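Local atomic coordinates of peptidase S15/CocE/NonD (Thaumarchaeota archaeon SCGC AB-539-E09, PDB entry 4PF1), a protein that acts as an archaeal aminopeptidase, a serine peptidase of the alpha/beta hydrolase fold that probably removes residues from the N-terminal ends of peptides. Residues I507-P512 and P568-M573; Q526-D531 and V562-L567; W503-I508 and I557-V562; D405-E410 and P617-I622. All coordinates share one frame; numbering follows the deposited sequence. Where two conformers were deposited one is given.

All four contacts lie in the C-terminal non-catalytic part of the X-Pro dipeptidyl-peptidase family and show how a beta sandwich is built from two kinds of contact. Contacts 1 and 4 pair neighbouring antiparallel strands within different sheets, with centres about 16 Å apart; contacts 2 and 3 join strands or loops chiefly by side chains, with no hydrogen bond between their segments. Strand 502-510 serves both contact 1 and contact 3, which share Ile507 and Ile508, and its neighbour 525-534 enters contact 2. Along the chain, 405-410 comes first and 617-622 last, so contact 4 brackets the other three. Ile507 CD1 packs on Ile620 CG2 at 3.7 Å, joining the two sheets through their apolar interior.

Contact 1: residues I507-P512 and P568-M573; sequences IIDVWP and PGHRIM
His570 ND1 donates to Asp509 OD1 at 2.6 Å, approaching the syn lone pair of the carboxylate, whose plane stands 85° from the imidazole. Pro512 covers one face of the ring, its CD over the centre, 3.6 Å from the centroid in a CH-pi contact. The imidazole edge points at the five-membered ring of Trp511 in a T-shaped pair, His570 CE1 lying 3.8 Å from Trp511 CG. His570 CG lies beside the backbone N (chi1 -68°), which places the ring among Asp509, Trp511 and Pro512. Were His570 an alanine, Asp509 OD1 would probably lose this donor and a gap would open between Pro512 and the indole. Further out, Val510 CG2 rests on Met573 CB at 3.6 Å, and Ile508 lies alongside the same methionine. A second shell steadies the polar group: Asp509 OD2 bonds His564 NE2, so the carboxylate bridges two histidines, while Trp511 NE1 is bonded to Gln526 OE1. The backbones supply the frame, with Ile508 N to Met573 O at 2.8 Å and Val510 N to Arg571 O at 2.9 Å, each reciprocated. Asp509 with Ile572 is the non-hydrogen-bonded pair between these, as in any antiparallel sheet, here the central pair of four strands.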
loop_
_atom_site.group_PDB
_atom_site.type_symbol
_atom_site.label_atom_id
_atom_site.label_comp_id
_atom_site.label_asym_id
_atom_site.label_seq_id
_atom_site.Cartn_x
_atom_site.Cartn_y
_atom_site.Cartn_z
ATOM N N ILE A 507 -25.395 15.093 -10.649
ATOM C CA ILE A 507 -24.713 15.572 -11.857
ATOM C C ILE A 507 -23.357 14.886 -11.873
ATOM O O ILE A 507 -22.650 14.899 -10.861
ATOM C CB ILE A 507 -24.607 17.126 -11.948
ATOM C CG1 ILE A 507 -25.987 17.752 -12.218
ATOM C CG2 ILE A 507 -23.578 17.559 -13.029
ATOM C CD1 ILE A 507 -26.043 19.198 -11.976
ATOM N N ILE A 508 -23.013 14.251 -12.987
ATOM C CA ILE A 508 -21.791 13.468 -13.085
ATOM C C ILE A 508 -20.968 13.854 -14.320
ATOM O O ILE A 508 -21.525 14.126 -15.388
ATOM C CB ILE A 508 -22.182 11.952 -13.105
ATOM C CG1 ILE A 508 -22.612 11.455 -11.705
ATOM C CG2 ILE A 508 -21.093 11.058 -13.704
ATOM C CD1 ILE A 508 -23.852 10.572 -11.720
ATOM N N ASP A 509 -19.633 13.844 -14.162
ATOM C CA ASP A 509 -18.706 13.999 -15.263
ATOM C C ASP A 509 -18.199 12.605 -15.607
ATOM O O ASP A 509 -17.483 12.002 -14.805
ATOM C CB ASP A 509 -17.547 14.957 -14.902
ATOM C CG ASP A 509 -16.517 15.156 -16.017
ATOM O OD1 ASP A 509 -16.223 14.181 -16.739
ATOM O OD2 ASP A 509 -15.974 16.268 -16.128
ATOM N N VAL A 510 -18.617 12.067 -16.758
ATOM C CA VAL A 510 -18.172 10.749 -17.216
ATOM C C VAL A 510 -16.839 10.921 -17.936
ATOM O O VAL A 510 -16.783 11.564 -18.984
ATOM C CB VAL A 510 -19.214 10.023 -18.116
ATOM C CG1 VAL A 510 -18.781 8.590 -18.414
ATOM C CG2 VAL A 510 -20.596 10.042 -17.485
ATOM N N TRP A 511 -15.770 10.357 -17.369
ATOM C CA TRP A 511 -14.432 10.431 -17.944
ATOM C C TRP A 511 -14.389 9.625 -19.263
ATOM O O TRP A 511 -15.231 8.738 -19.448
ATOM C CB TRP A 511 -13.392 9.928 -16.926
ATOM C CG TRP A 511 -13.104 10.918 -15.825
ATOM C CD1 TRP A 511 -14.011 11.514 -14.994
ATOM C CD2 TRP A 511 -11.817 11.421 -15.439
ATOM N NE1 TRP A 511 -13.371 12.354 -14.118
ATOM C CE2 TRP A 511 -12.023 12.320 -14.368
ATOM C CE3 TRP A 511 -10.503 11.195 -15.892
ATOM C CZ2 TRP A 511 -10.965 12.992 -13.738
ATOM C CZ3 TRP A 511 -9.456 11.862 -15.267
ATOM C CH2 TRP A 511 -9.690 12.745 -14.202
ATOM N N PRO A 512 -13.477 9.947 -20.222
ATOM C CA PRO A 512 -13.462 9.196 -21.496
ATOM C C PRO A 512 -13.227 7.696 -21.311
ATOM O O PRO A 512 -12.761 7.268 -20.248
ATOM C CB PRO A 512 -12.308 9.841 -22.277
ATOM C CG PRO A 512 -12.118 11.180 -21.652
ATOM C CD PRO A 512 -12.433 10.990 -20.203
ATOM N N PRO A 568 -13.035 17.734 -23.528
ATOM C CA PRO A 568 -13.388 16.895 -24.694
ATOM C C PRO A 568 -13.220 15.397 -24.412
ATOM O O PRO A 568 -12.277 14.995 -23.724
ATOM C CB PRO A 568 -12.415 17.369 -25.781
ATOM C CG PRO A 568 -12.011 18.735 -25.364
ATOM C CD PRO A 568 -11.970 18.700 -23.871
ATOM N N GLY A 569 -14.160 14.598 -24.911
ATOM C CA GLY A 569 -14.183 13.157 -24.675
ATOM C C GLY A 569 -15.000 12.776 -23.452
ATOM O O GLY A 569 -15.376 11.611 -23.291
ATOM N N HIS A 570 -15.281 13.762 -22.572
ATOM C CA HIS A 570 -16.101 13.556 -21.374
ATOM C C HIS A 570 -17.589 13.687 -21.705
ATOM O O HIS A 570 -17.945 14.333 -22.693
ATOM C CB HIS A 570 -15.734 14.572 -20.265
ATOM C CG HIS A 570 -14.373 14.393 -19.666
ATOM N ND1 HIS A 570 -14.210 13.956 -18.366
ATOM C CD2 HIS A 570 -13.154 14.659 -20.192
ATOM C CE1 HIS A 570 -12.906 13.950 -18.146
ATOM N NE2 HIS A 570 -12.230 14.365 -19.216
ATOM N N ARG A 571 -18.451 13.086 -20.875
ATOM C CA ARG A 571 -19.906 13.179 -21.015
ATOM C C ARG A 571 -20.503 13.841 -19.779
ATOM O O ARG A 571 -19.932 13.738 -18.688
ATOM C CB ARG A 571 -20.545 11.786 -21.199
ATOM C CG ARG A 571 -20.118 11.003 -22.437
ATOM C CD ARG A 571 -20.874 9.684 -22.477
ATOM N NE ARG A 571 -20.245 8.686 -23.342
ATOM C CZ ARG A 571 -20.886 8.008 -24.290
ATOM N NH1 ARG A 571 -22.173 8.237 -24.528
ATOM N NH2 ARG A 571 -20.242 7.105 -25.017
ATOM N N ILE A 572 -21.665 14.490 -19.936
ATOM C CA ILE A 572 -22.402 15.063 -18.804
ATOM C C ILE A 572 -23.489 14.047 -18.474
ATOM O O ILE A 572 -24.234 13.640 -19.368
ATOM C CB ILE A 572 -22.971 16.490 -19.061
ATOM C CG1 ILE A 572 -21.868 17.460 -19.549
ATOM C CG2 ILE A 572 -23.662 17.021 -17.788
ATOM C CD1 ILE A 572 -22.363 18.723 -20.222
ATOM N N MET A 573 -23.531 13.571 -17.226
ATOM C CA MET A 573 -24.502 12.560 -16.824
ATOM C C MET A 573 -25.431 13.054 -15.723
ATOM O O MET A 573 -25.024 13.818 -14.846
ATOM C CB MET A 573 -23.780 11.278 -16.369
ATOM C CG MET A 573 -24.707 10.177 -15.880
ATOM S SD MET A 573 -23.814 8.680 -15.435
ATOM C CE MET A 573 -23.627 7.927 -17.049
HETATM O O HOH W 1 -16.898 9.937 -21.679
#

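Contact 2: residues Q526-D531 and V562-L567; sequences QMLSAD and VSHTFL
Leu528 drives its two methyls against His564, Phe566 and Val562, where a classic beta bulge meets a strand of another sheet: Leu528 and Ser529 both face Ile507 of the adjoining strand. No hydrogen bond joins the two segments, and the axes of 526-528 and 562-566 come no closer than 10.3 Å, so side chains alone span the distance. The dense part is at the leucine. CD1 sits over one face of the His564 imidazole, 3.8 Å from its centroid and displaced toward the rim on the ND1 side, while CD2 reaches Phe566 CZ at 3.7 Å. Leu528 CG is anti to the backbone N (chi1 -174°), which carries both methyls out to the aromatic pair. Within 562-567 the two rings also pack, His564 CD2 standing over the centre of the Phe566 face. The imidazole is held from both nitrogens, NE2 by Asp509 OD2 and ND1 by Thr380 OG1, which fixes its rotation under the leucine. Exchange of this imidazole for an alanine is likely to take away the flat surface under Leu528 CD1 and leave the Asp509 carboxylate without one of its two histidine partners. Beyond Ser529 the contact thins, as the chain turns a corner and carries Ala530 and Asp531 away from 562-567. At this sparser end Ser529 OG turns to Pro560 O, while its CB touches Val562 CG1 at 3.6 Å.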
loop_
_atom_site.group_PDB
_atom_site.type_symbol
_atom_site.label_atom_id
_atom_site.label_comp_id
_atom_site.label_asym_id
_atom_site.label_seq_id
_atom_site.Cartn_x
_atom_site.Cartn_y
_atom_site.Cartn_z
ATOM N N GLN A 526 -17.580 10.170 -12.306
ATOM C CA GLN A 526 -17.251 11.066 -11.204
ATOM C C GLN A 526 -18.431 11.943 -10.817
ATOM O O GLN A 526 -18.823 12.818 -11.594
ATOM C CB GLN A 526 -16.054 11.949 -11.591
ATOM C CG GLN A 526 -15.569 12.872 -10.469
ATOM C CD GLN A 526 -15.202 14.239 -10.984
ATOM O OE1 GLN A 526 -14.446 14.390 -11.959
ATOM N NE2 GLN A 526 -15.724 15.266 -10.334
ATOM N N MET A 527 -18.959 11.757 -9.590
ATOM C CA MET A 527 -20.026 12.613 -9.084
ATOM C C MET A 527 -19.469 14.029 -8.916
ATOM O O MET A 527 -18.314 14.187 -8.501
ATOM C CB MET A 527 -20.604 12.073 -7.771
ATOM C CG MET A 527 -21.980 12.642 -7.459
ATOM S SD MET A 527 -22.939 11.605 -6.338
ATOM C CE MET A 527 -22.097 11.958 -4.774
ATOM N N LEU A 528 -20.247 15.044 -9.317
ATOM C CA LEU A 528 -19.786 16.432 -9.315
ATOM C C LEU A 528 -20.674 17.336 -8.446
ATOM O O LEU A 528 -20.157 18.187 -7.721
ATOM C CB LEU A 528 -19.739 16.944 -10.770
ATOM C CG LEU A 528 -19.157 18.331 -10.998
ATOM C CD1 LEU A 528 -17.634 18.313 -10.920
ATOM C CD2 LEU A 528 -19.604 18.879 -12.324
ATOM N N SER A 529 -21.997 17.167 -8.543
ATOM C CA SER A 529 -22.974 17.928 -7.766
ATOM C C SER A 529 -24.219 17.092 -7.602
ATOM O O SER A 529 -24.813 16.682 -8.595
ATOM C CB SER A 529 -23.295 19.255 -8.448
ATOM O OG SER A 529 -24.308 19.965 -7.757
ATOM N N ALA A 530 -24.592 16.785 -6.353
ATOM C CA ALA A 530 -25.747 15.939 -6.084
ATOM C C ALA A 530 -26.441 16.310 -4.784
ATOM O O ALA A 530 -25.781 16.687 -3.814
ATOM C CB ALA A 530 -25.318 14.481 -6.035
ATOM N N ASP A 531 -27.775 16.183 -4.754
ATOM C CA ASP A 531 -28.549 16.416 -3.541
ATOM C C ASP A 531 -29.860 15.636 -3.553
ATOM O O ASP A 531 -30.183 14.964 -4.536
ATOM C CB ASP A 531 -28.792 17.914 -3.276
ATOM C CG ASP A 531 -28.524 18.286 -1.822
ATOM O OD1 ASP A 531 -28.845 17.467 -0.927
ATOM O OD2 ASP A 531 -27.957 19.370 -1.583
ATOM N N VAL A 562 -21.114 24.454 -8.616
ATOM C CA VAL A 562 -20.197 23.907 -9.611
ATOM C C VAL A 562 -19.307 25.022 -10.179
ATOM O O VAL A 562 -19.727 26.172 -10.291
ATOM C CB VAL A 562 -20.899 23.118 -10.756
ATOM C CG1 VAL A 562 -21.448 21.787 -10.256
ATOM C CG2 VAL A 562 -21.990 23.948 -11.441
ATOM N N SER A 563 -18.077 24.657 -10.513
ATOM C CA SER A 563 -17.058 25.475 -11.163
ATOM C C SER A 563 -16.198 24.475 -11.865
ATOM O O SER A 563 -15.282 23.908 -11.265
ATOM C CB SER A 563 -16.282 26.306 -10.141
ATOM O OG SER A 563 -15.485 27.281 -10.791
ATOM N N HIS A 564 -16.637 24.075 -13.060
ATOM C CA HIS A 564 -16.043 22.939 -13.733
ATOM C C HIS A 564 -15.990 23.089 -15.240
ATOM O O HIS A 564 -16.861 23.721 -15.847
ATOM C CB HIS A 564 -16.883 21.694 -13.378
ATOM C CG HIS A 564 -16.329 20.392 -13.864
ATOM N ND1 HIS A 564 -15.208 19.829 -13.286
ATOM C CD2 HIS A 564 -16.808 19.549 -14.806
ATOM C CE1 HIS A 564 -15.018 18.684 -13.920
ATOM N NE2 HIS A 564 -15.962 18.468 -14.834
ATOM N N THR A 565 -14.989 22.449 -15.847
ATOM C CA THR A 565 -14.887 22.330 -17.284
ATOM C C THR A 565 -15.049 20.859 -17.646
ATOM O O THR A 565 -14.233 20.031 -17.240
ATOM C CB THR A 565 -13.568 22.927 -17.820
ATOM O OG1 THR A 565 -13.600 24.341 -17.652
ATOM C CG2 THR A 565 -13.340 22.610 -19.297
ATOM N N PHE A 566 -16.120 20.534 -18.377
ATOM C CA PHE A 566 -16.336 19.200 -18.927
ATOM C C PHE A 566 -15.462 19.126 -20.178
ATOM O O PHE A 566 -15.775 19.765 -21.188
ATOM C CB PHE A 566 -17.825 18.966 -19.245
ATOM C CG PHE A 566 -18.749 18.859 -18.053
ATOM C CD1 PHE A 566 -18.903 17.652 -17.377
ATOM C CD2 PHE A 566 -19.516 19.944 -17.648
ATOM C CE1 PHE A 566 -19.773 17.547 -16.286
ATOM C CE2 PHE A 566 -20.393 19.835 -16.561
ATOM C CZ PHE A 566 -20.517 18.637 -15.889
ATOM N N LEU A 567 -14.299 18.472 -20.062
ATOM C CA LEU A 567 -13.284 18.434 -21.118
ATOM C C LEU A 567 -13.693 17.561 -22.338
ATOM O O LEU A 567 -14.595 16.731 -22.215
ATOM C CB LEU A 567 -11.941 17.937 -20.532
ATOM C CG LEU A 567 -11.208 18.902 -19.592
ATOM C CD1 LEU A 567 -10.181 18.165 -18.754
ATOM C CD2 LEU A 567 -10.536 20.031 -20.368
#

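Contact 3: residues W503-I508 and I557-V562; sequences WVVKII and IPLPQV
Leu559 pushes its branched tip between Val505 and Ile507, two alternate residues of one strand whose side chains share a face, and it can be followed outward from the backbone. Its CB, next to the main chain, packs against Ser529 OG, at the corner of 525-534. CG lies anti to the carbonyl carbon, beside the backbone N (chi1 -64°), and from there the two methyls part company. CD1 runs to the far methyl of Ile507, CD1, at 3.7 Å, and also comes to 4.0 Å from Val505 CG1. CD2 turns instead to the main chain, 3.5 Å from Val505 O, with Val505 CB close by. The leucine and the valine side chains cross at about a right angle. Two residues earlier, Ile557 repeats the theme on a smaller scale: its CD1 meets Val505 CG2 at 3.8 Å and touches Trp503 CB more distantly, at 4.3 Å. Val505 thus divides its methyls, CG1 going to the leucine and CG2 to the isoleucine. Ala490 of strand 489-496 adjoins both Val505 and Ile557, placing them in the interior between the two sheets. With no hydrogen bond between the segments, their cohesion rests on dispersion between buried methyls and the exclusion of water.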
loop_
_atom_site.group_PDB
_atom_site.type_symbol
_atom_site.label_atom_id
_atom_site.label_comp_id
_atom_site.label_asym_id
_atom_site.label_seq_id
_atom_site.Cartn_x
_atom_site.Cartn_y
_atom_site.Cartn_z
ATOM N N TRP A 503 -36.365 12.280 -3.715
ATOM C CA TRP A 503 -35.828 12.370 -5.063
ATOM C C TRP A 503 -34.375 12.820 -5.005
ATOM O O TRP A 503 -34.082 13.929 -4.551
ATOM C CB TRP A 503 -36.677 13.300 -5.955
ATOM C CG TRP A 503 -38.123 12.897 -6.064
ATOM C CD1 TRP A 503 -39.173 13.426 -5.375
ATOM C CD2 TRP A 503 -38.669 11.863 -6.898
ATOM N NE1 TRP A 503 -40.344 12.802 -5.740
ATOM C CE2 TRP A 503 -40.064 11.837 -6.672
ATOM C CE3 TRP A 503 -38.118 10.974 -7.839
ATOM C CZ2 TRP A 503 -40.917 10.951 -7.346
ATOM C CZ3 TRP A 503 -38.964 10.096 -8.508
ATOM C CH2 TRP A 503 -40.343 10.080 -8.249
ATOM N N VAL A 504 -33.464 11.922 -5.404
ATOM C CA VAL A 504 -32.022 12.175 -5.442
ATOM C C VAL A 504 -31.640 12.546 -6.873
ATOM O O VAL A 504 -31.937 11.789 -7.799
ATOM C CB VAL A 504 -31.200 10.950 -4.939
ATOM C CG1 VAL A 504 -29.700 11.236 -4.969
ATOM C CG2 VAL A 504 -31.640 10.508 -3.550
ATOM N N VAL A 505 -31.008 13.713 -7.060
ATOM C CA VAL A 505 -30.556 14.152 -8.377
ATOM C C VAL A 505 -29.037 14.283 -8.337
ATOM O O VAL A 505 -28.510 14.980 -7.473
ATOM C CB VAL A 505 -31.248 15.467 -8.860
ATOM C CG1 VAL A 505 -30.721 15.896 -10.230
ATOM C CG2 VAL A 505 -32.769 15.311 -8.901
ATOM N N LYS A 506 -28.337 13.597 -9.263
ATOM C CA LYS A 506 -26.872 13.648 -9.336
ATOM C C LYS A 506 -26.390 14.187 -10.673
ATOM O O LYS A 506 -26.876 13.746 -11.719
ATOM C CB LYS A 506 -26.252 12.256 -9.138
ATOM C CG LYS A 506 -26.747 11.450 -7.960
ATOM C CD LYS A 506 -26.018 10.121 -7.958
ATOM C CE LYS A 506 -26.735 9.065 -7.184
ATOM N NZ LYS A 506 -26.276 7.703 -7.572
ATOM N N ILE A 507 -25.395 15.093 -10.649
ATOM C CA ILE A 507 -24.713 15.572 -11.857
ATOM C C ILE A 507 -23.357 14.886 -11.873
ATOM O O ILE A 507 -22.650 14.899 -10.861
ATOM C CB ILE A 507 -24.607 17.126 -11.948
ATOM C CG1 ILE A 507 -25.987 17.752 -12.218
ATOM C CG2 ILE A 507 -23.578 17.559 -13.029
ATOM C CD1 ILE A 507 -26.043 19.198 -11.976
ATOM N N ILE A 508 -23.013 14.251 -12.987
ATOM C CA ILE A 508 -21.791 13.468 -13.085
ATOM C C ILE A 508 -20.968 13.854 -14.320
ATOM O O ILE A 508 -21.525 14.126 -15.388
ATOM C CB ILE A 508 -22.182 11.952 -13.105
ATOM C CG1 ILE A 508 -22.612 11.455 -11.705
ATOM C CG2 ILE A 508 -21.093 11.058 -13.704
ATOM C CD1 ILE A 508 -23.852 10.572 -11.720
ATOM N N ILE A 557 -35.232 21.482 -7.204
ATOM C CA ILE A 557 -34.146 20.951 -6.382
ATOM C C ILE A 557 -32.827 21.680 -6.703
ATOM O O ILE A 557 -32.119 21.299 -7.643
ATOM C CB ILE A 557 -34.006 19.395 -6.507
ATOM C CG1 ILE A 557 -35.373 18.681 -6.376
ATOM C CG2 ILE A 557 -33.005 18.845 -5.478
ATOM C CD1 ILE A 557 -35.432 17.280 -7.021
ATOM N N PRO A 558 -32.481 22.740 -5.927
ATOM C CA PRO A 558 -31.181 23.399 -6.135
ATOM C C PRO A 558 -30.064 22.441 -5.736
ATOM O O PRO A 558 -30.205 21.718 -4.748
ATOM C CB PRO A 558 -31.240 24.635 -5.218
ATOM C CG PRO A 558 -32.668 24.701 -4.704
ATOM C CD PRO A 558 -33.190 23.304 -4.763
ATOM N N LEU A 559 -29.003 22.368 -6.544
ATOM C CA LEU A 559 -27.923 21.416 -6.308
ATOM C C LEU A 559 -26.625 22.118 -5.875
ATOM O O LEU A 559 -26.468 23.310 -6.137
ATOM C CB LEU A 559 -27.694 20.565 -7.575
ATOM C CG LEU A 559 -28.868 19.656 -7.987
ATOM C CD1 LEU A 559 -28.765 19.255 -9.441
ATOM C CD2 LEU A 559 -28.963 18.421 -7.092
ATOM N N PRO A 560 -25.676 21.397 -5.212
ATOM C CA PRO A 560 -24.422 22.051 -4.775
ATOM C C PRO A 560 -23.701 22.797 -5.900
ATOM O O PRO A 560 -23.817 22.428 -7.065
ATOM C CB PRO A 560 -23.580 20.884 -4.263
ATOM C CG PRO A 560 -24.570 19.879 -3.813
ATOM C CD PRO A 560 -25.721 19.983 -4.773
ATOM N N GLN A 561 -22.957 23.845 -5.539
ATOM C CA GLN A 561 -22.233 24.709 -6.478
ATOM C C GLN A 561 -21.297 23.933 -7.389
ATOM O O GLN A 561 -20.764 22.885 -7.002
ATOM C CB GLN A 561 -21.425 25.790 -5.731
ATOM C CG GLN A 561 -22.231 26.615 -4.730
ATOM C CD GLN A 561 -23.444 27.299 -5.318
ATOM O OE1 GLN A 561 -23.383 27.950 -6.368
ATOM N NE2 GLN A 561 -24.566 27.205 -4.620
ATOM N N VAL A 562 -21.114 24.454 -8.616
ATOM C CA VAL A 562 -20.197 23.907 -9.611
ATOM C C VAL A 562 -19.307 25.022 -10.179
ATOM O O VAL A 562 -19.727 26.172 -10.291
ATOM C CB VAL A 562 -20.899 23.118 -10.756
ATOM C CG1 VAL A 562 -21.448 21.787 -10.256
ATOM C CG2 VAL A 562 -21.990 23.948 -11.441
#

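Contact 4: residues D405-E410 and P617-I622; sequences DLYVQE and PTAIEI
Ala619 CB comes obliquely against the Tyr407 ring, 3.6 Å from Tyr407 CD1, and the small methyl probably helps the backbones come close: the CA atoms of this non-hydrogen-bonded pair are 4.1 Å apart. Pro617 fills the space further along the same ring, its CB meeting the edge at Tyr407 CE1, near the ring plane, at 3.7 Å. Tyr407 CG lies beside the backbone N (chi1 -62°), which turns the ring toward 617-622, its CE1 edge to the proline. Next to it Asp405 also packs its CB on Ala619 CB and lies alongside Glu621, with the two carboxylate planes only 5° apart. Asp405 OD1 is 3.4 Å from Glu621 CG. Arg491 forms salt bridges with both acids, which probably offsets their mutual repulsion, and Glu621 OE1 is hydrogen-bonded to Tyr403 OH. On the other face Leu406 CB abuts Ile620 CB and Ile622 CG1, while further along Val408 CG2 rests against Thr618 CB at 3.8 Å. Leu406 and Ile620 exchange two backbone hydrogen bonds, and Val408 N adds a longer one to Thr618 O. A water spans Val408 O and Thr618 O. Strand 401-408 thus flanks strand 606-625, whose other neighbours include 489-496, and the face of Leu406 and Ile620 packs on Ile572 and Val574 of strand 571-577 in the opposing sheet.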
loop_
_atom_site.group_PDB
_atom_site.type_symbol
_atom_site.label_atom_id
_atom_site.label_comp_id
_atom_site.label_asym_id
_atom_site.label_seq_id
_atom_site.Cartn_x
_atom_site.Cartn_y
_atom_site.Cartn_z
ATOM N N ASP A 405 -30.984 25.123 -20.249
ATOM C CA ASP A 405 -31.581 23.883 -19.759
ATOM C C ASP A 405 -30.964 22.641 -20.394
ATOM O O ASP A 405 -30.800 22.572 -21.613
ATOM C CB ASP A 405 -33.102 23.881 -20.011
ATOM C CG ASP A 405 -33.930 24.673 -19.013
ATOM O OD1 ASP A 405 -33.335 25.404 -18.191
ATOM O OD2 ASP A 405 -35.173 24.567 -19.062
ATOM N N LEU A 406 -30.679 21.638 -19.556
ATOM C CA LEU A 406 -30.148 20.338 -19.952
ATOM C C LEU A 406 -31.257 19.294 -19.764
ATOM O O LEU A 406 -31.442 18.774 -18.661
ATOM C CB LEU A 406 -28.900 20.014 -19.102
ATOM C CG LEU A 406 -27.896 19.004 -19.662
ATOM C CD1 LEU A 406 -27.535 19.302 -21.133
ATOM C CD2 LEU A 406 -26.636 18.989 -18.818
ATOM N N TYR A 407 -32.035 19.044 -20.834
ATOM C CA TYR A 407 -33.216 18.167 -20.817
ATOM C C TYR A 407 -32.894 16.678 -20.799
ATOM O O TYR A 407 -32.025 16.226 -21.545
ATOM C CB TYR A 407 -34.113 18.454 -22.037
ATOM C CG TYR A 407 -34.673 19.856 -22.071
ATOM C CD1 TYR A 407 -35.806 20.193 -21.337
ATOM C CD2 TYR A 407 -34.093 20.840 -22.865
ATOM C CE1 TYR A 407 -36.331 21.482 -21.369
ATOM C CE2 TYR A 407 -34.608 22.134 -22.903
ATOM C CZ TYR A 407 -35.733 22.450 -22.157
ATOM O OH TYR A 407 -36.253 23.721 -22.191
ATOM N N VAL A 408 -33.665 15.898 -20.004
ATOM C CA VAL A 408 -33.582 14.430 -20.009
ATOM C C VAL A 408 -34.369 13.954 -21.248
ATOM O O VAL A 408 -35.410 14.533 -21.560
ATOM C CB VAL A 408 -34.057 13.750 -18.683
ATOM C CG1 VAL A 408 -33.225 14.218 -17.487
ATOM C CG2 VAL A 408 -35.550 13.959 -18.428
ATOM N N GLN A 409 -33.826 12.994 -22.005
ATOM C CA GLN A 409 -34.445 12.552 -23.263
ATOM C C GLN A 409 -34.599 11.025 -23.337
ATOM O O GLN A 409 -34.119 10.307 -22.456
ATOM C CB GLN A 409 -33.610 13.050 -24.467
ATOM C CG GLN A 409 -33.464 14.577 -24.554
ATOM C CD GLN A 409 -32.342 15.033 -25.467
ATOM O OE1 GLN A 409 -31.438 14.272 -25.837
ATOM N NE2 GLN A 409 -32.357 16.308 -25.818
ATOM N N GLU A 410 -35.246 10.534 -24.420
ATOM C CA GLU A 410 -35.446 9.107 -24.691
ATOM C C GLU A 410 -34.104 8.403 -24.969
ATOM O O GLU A 410 -33.118 9.069 -25.294
ATOM C CB GLU A 410 -36.422 8.905 -25.876
ATOM C CG GLU A 410 -35.878 9.355 -27.231
ATOM C CD GLU A 410 -36.684 8.950 -28.455
ATOM O OE1 GLU A 410 -37.481 7.987 -28.367
ATOM O OE2 GLU A 410 -36.484 9.577 -29.521
ATOM N N PRO A 617 -41.316 19.370 -18.871
ATOM C CA PRO A 617 -39.927 19.179 -19.313
ATOM C C PRO A 617 -38.916 19.105 -18.161
ATOM O O PRO A 617 -38.420 20.137 -17.689
ATOM C CB PRO A 617 -39.676 20.386 -20.226
ATOM C CG PRO A 617 -40.609 21.445 -19.730
ATOM C CD PRO A 617 -41.704 20.798 -18.915
ATOM N N THR A 618 -38.587 17.868 -17.725
ATOM C CA THR A 618 -37.570 17.651 -16.696
ATOM C C THR A 618 -36.215 18.035 -17.278
ATOM O O THR A 618 -35.871 17.591 -18.378
ATOM C CB THR A 618 -37.595 16.204 -16.183
ATOM O OG1 THR A 618 -38.828 15.974 -15.500
ATOM C CG2 THR A 618 -36.415 15.883 -15.261
ATOM N N ALA A 619 -35.474 18.906 -16.568
ATOM C CA ALA A 619 -34.172 19.393 -17.017
ATOM C C ALA A 619 -33.337 19.907 -15.870
ATOM O O ALA A 619 -33.871 20.252 -14.813
ATOM C CB ALA A 619 -34.362 20.513 -18.035
ATOM N N ILE A 620 -32.022 20.010 -16.098
ATOM C CA ILE A 620 -31.096 20.639 -15.166
ATOM C C ILE A 620 -30.858 22.050 -15.675
ATOM O O ILE A 620 -30.473 22.231 -16.834
ATOM C CB ILE A 620 -29.765 19.844 -15.005
ATOM C CG1 ILE A 620 -30.002 18.361 -14.603
ATOM C CG2 ILE A 620 -28.793 20.561 -14.043
ATOM C CD1 ILE A 620 -30.779 18.114 -13.305
ATOM N N GLU A 621 -31.148 23.048 -14.840
ATOM C CA GLU A 621 -30.933 24.448 -15.191
ATOM C C GLU A 621 -29.514 24.810 -14.793
ATOM O O GLU A 621 -29.220 24.923 -13.601
ATOM C CB GLU A 621 -31.970 25.353 -14.503
ATOM C CG GLU A 621 -33.414 25.018 -14.853
ATOM C CD GLU A 621 -34.476 25.772 -14.072
ATOM O OE1 GLU A 621 -34.115 26.588 -13.192
ATOM O OE2 GLU A 621 -35.677 25.551 -14.350
ATOM N N ILE A 622 -28.607 24.875 -15.782
ATOM C CA ILE A 622 -27.186 25.153 -15.547
ATOM C C ILE A 622 -26.753 26.460 -16.213
ATOM O O ILE A 622 -27.305 26.857 -17.242
ATOM C CB ILE A 622 -26.273 23.978 -15.991
ATOM C CG1 ILE A 622 -26.863 23.195 -17.179
ATOM C CG2 ILE A 622 -25.956 23.059 -14.824
ATOM C CD1 ILE A 622 -26.272 23.538 -18.480
HETATM O O HOH W 2 -37.414 16.943 -20.681
#